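Local atomic coordinates of uncharacterized HTH-type transcriptional regulator SAR2349 (Staphylococcus aureus, PDB entry 4EM2), a protein that probably binds DNA as a MarR-family winged helix-turn-helix transcription regulator and is seen here with salicylate bound at several sites. Residues Gly65-Leu68 and Ile69-Asp72. Numbering follows the deposited sequence.
Sequences GQWL and ILRD. With SAL (2-hydroxybenzoic acid), chain C; SAL (2-hydroxybenzoic acid), chain E; SAL (2-hydroxybenzoic acid), chain B.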
loop_
_atom_site.group_PDB
_atom_site.type_symbol
_atom_site.label_atom_id
_atom_site.label_comp_id
_atom_site.label_asym_id
_atom_site.label_seq_id
_atom_site.Cartn_x
_atom_site.Cartn_y
_atom_site.Cartn_z
ATOM N N GLY A 65 -4.493 -2.609 -5.553
ATOM C CA GLY A 65 -5.360 -1.580 -4.949
ATOM C C GLY A 65 -5.948 -2.078 -3.624
ATOM O O GLY A 65 -5.939 -1.387 -2.590
ATOM N N GLN A 66 -6.456 -3.305 -3.681
ATOM C CA GLN A 66 -7.034 -4.038 -2.558
ATOM C C GLN A 66 -5.993 -4.171 -1.415
ATOM O O GLN A 66 -6.275 -3.883 -0.274
ATOM C CB GLN A 66 -7.447 -5.431 -3.052
ATOM C CG GLN A 66 -8.605 -5.384 -4.040
ATOM C CD GLN A 66 -8.996 -6.785 -4.524
ATOM O OE1 GLN A 66 -8.290 -7.732 -4.270
ATOM N NE2 GLN A 66 -10.108 -6.886 -5.258
ATOM N N TRP A 67 -4.775 -4.546 -1.747
ATOM C CA TRP A 67 -3.789 -4.656 -0.716
ATOM C C TRP A 67 -3.517 -3.326 -0.019
ATOM O O TRP A 67 -3.418 -3.246 1.209
ATOM C CB TRP A 67 -2.498 -5.223 -1.314
ATOM C CG TRP A 67 -1.336 -5.044 -0.336
ATOM C CD1 TRP A 67 -0.300 -4.176 -0.477
ATOM C CD2 TRP A 67 -1.150 -5.703 0.923
ATOM N NE1 TRP A 67 0.525 -4.249 0.613
ATOM C CE2 TRP A 67 0.041 -5.188 1.488
ATOM C CE3 TRP A 67 -1.855 -6.691 1.625
ATOM C CZ2 TRP A 67 0.561 -5.641 2.752
ATOM C CZ3 TRP A 67 -1.329 -7.147 2.893
ATOM C CH2 TRP A 67 -0.145 -6.614 3.420
ATOM N N LEU A 68 -3.436 -2.244 -0.781
ATOM C CA LEU A 68 -3.137 -0.966 -0.154
ATOM C C LEU A 68 -4.194 -0.543 0.836
ATOM O O LEU A 68 -3.882 -0.024 1.961
ATOM C CB LEU A 68 -2.935 0.118 -1.262
ATOM C CG LEU A 68 -1.666 -0.149 -2.101
ATOM C CD1 LEU A 68 -1.587 0.954 -3.269
ATOM C CD2 LEU A 68 -0.413 0.003 -1.221
ATOM N N ILE A 69 -5.460 -0.736 0.454
ATOM C CA ILE A 69 -6.563 -0.347 1.355
ATOM C C ILE A 69 -6.539 -1.319 2.556
ATOM O O ILE A 69 -6.709 -0.889 3.702
ATOM C CB ILE A 69 -7.915 -0.465 0.646
ATOM C CG1 ILE A 69 -7.995 0.555 -0.530
ATOM C CG2 ILE A 69 -9.066 -0.254 1.639
ATOM C CD1 ILE A 69 -7.691 1.911 -0.183
ATOM N N LEU A 70 -6.304 -2.604 2.285
ATOM C CA LEU A 70 -6.271 -3.596 3.374
ATOM C C LEU A 70 -5.219 -3.199 4.407
ATOM O O LEU A 70 -5.491 -3.171 5.618
ATOM C CB LEU A 70 -5.947 -5.002 2.845
ATOM C CG LEU A 70 -5.979 -6.133 3.930
ATOM C CD1 LEU A 70 -7.455 -6.321 4.361
ATOM C CD2 LEU A 70 -5.435 -7.475 3.430
ATOM N N ARG A 71 -4.036 -2.847 3.912
ATOM C CA ARG A 71 -2.928 -2.488 4.756
ATOM C C ARG A 71 -3.294 -1.242 5.529
ATOM O O ARG A 71 -3.016 -1.130 6.735
ATOM C CB ARG A 71 -1.664 -2.232 3.891
ATOM C CG ARG A 71 -0.352 -1.912 4.708
ATOM C CD ARG A 71 0.881 -1.720 3.749
ATOM N NE ARG A 71 0.684 -0.556 2.864
ATOM C CZ ARG A 71 1.653 -0.001 2.103
ATOM N NH1 ARG A 71 2.885 -0.522 2.112
ATOM N NH2 ARG A 71 1.407 1.116 1.377
ATOM N N ASP A 72 -3.899 -0.283 4.831
ATOM C CA ASP A 72 -4.261 0.966 5.473
ATOM C C ASP A 72 -5.204 0.699 6.642
ATOM O O ASP A 72 -5.045 1.278 7.716
ATOM C CB ASP A 72 -4.930 1.931 4.484
ATOM C CG ASP A 72 -5.452 3.194 5.172
ATOM O OD1 ASP A 72 -6.607 3.132 5.687
ATOM O OD2 ASP A 72 -4.718 4.210 5.212
HETATM C "C1'" SAL C . 5.503 -2.742 -0.148
HETATM O "O1'" SAL C . 5.219 -2.341 0.950
HETATM O "O2'" SAL C . 6.580 -2.288 -0.770
HETATM C C1 SAL C . 4.678 -3.765 -0.775
HETATM C C2 SAL C . 3.546 -4.268 -0.069
HETATM C C3 SAL C . 2.751 -5.278 -0.677
HETATM C C4 SAL C . 3.071 -5.776 -1.971
HETATM C C5 SAL C . 4.199 -5.258 -2.671
HETATM C C6 SAL C . 5.003 -4.255 -2.074
HETATM O O2 SAL C . 3.240 -3.762 1.199
HETATM C "C1'" SAL E . -4.203 3.192 -3.099
HETATM O "O1'" SAL E . -3.057 3.592 -3.336
HETATM O "O2'" SAL E . -4.647 3.217 -1.823
HETATM C C1 SAL E . -5.115 2.723 -4.200
HETATM C C2 SAL E . -4.845 3.073 -5.575
HETATM C C3 SAL E . -5.748 2.613 -6.589
HETATM C C4 SAL E . -6.891 1.821 -6.250
HETATM C C5 SAL E . -7.152 1.475 -4.888
HETATM C C6 SAL E . -6.276 1.917 -3.877
HETATM O O2 SAL E . -3.722 3.858 -5.922
HETATM C "C1'" SAL B . 2.260 2.938 -2.966
HETATM O "O1'" SAL B . 2.297 3.556 -1.895
HETATM O "O2'" SAL B . 1.906 3.558 -4.125
HETATM C C1 SAL B . 2.515 1.501 -2.990
HETATM C C2 SAL B . 3.085 0.827 -1.873
HETATM C C3 SAL B . 3.302 -0.558 -1.906
HETATM C C4 SAL B . 2.948 -1.276 -3.058
HETATM C C5 SAL B . 2.391 -0.609 -4.171
HETATM C C6 SAL B . 2.176 0.770 -4.140
HETATM O O2 SAL B . 3.405 1.493 -0.805
HETATM O O HOH W 1 -1.423 1.196 2.403
#
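Arg-71 reaches outward from helix 64-76, leaning toward its N-terminal end, with Trp-67 and Leu-68 beside it; these three carry the side-chain part of this local, one-turn contact. Arg-71 CB sits 4.1 Å above one face of the Trp-67 indole, offset toward the rim; farther out the planes of ring and guanidinium stand 51° apart. The arginine leaves the helix with CG anti to the backbone N (chi1 -177°), then bends at chi3 (63°), which brings the guanidinium round beside Leu-68. There the two side chains lie alongside one another, pointing the same way, with Leu-68 CD2 3.4 Å from Arg-71 NH2.

A water in the guanidinium plane accepts from Arg-71 NE at 2.8 Å and donates to Leu-68 O, a carbonyl that also takes the helical bond from Asp-72 N. Leu-70 crosses Trp-67 at about a right angle and meets the ring obliquely, Leu-70 CD2 4.1 Å from Trp-67 CE3; both side chains pack on Leu-131 of helix 126-148.

Three salicylates line this helix. Arg-71 NH2 donates to hydroxyl O2 of the chain B molecule at 3.0 Å, and Arg-71 NH1 is 3.2 Å from O1' of the chain C molecule, near the guanidinium plane. Leu-68 CD1 and Ile-69 CD1 border the carboxylate of the chain E molecule, whose ring, at C5, lies over Gly-65 CA at 3.5 Å. The water bridge from NE probably steadies the guanidinium with NH2 turned to salicylate, and its positive charge would probably suit an anionic ligand.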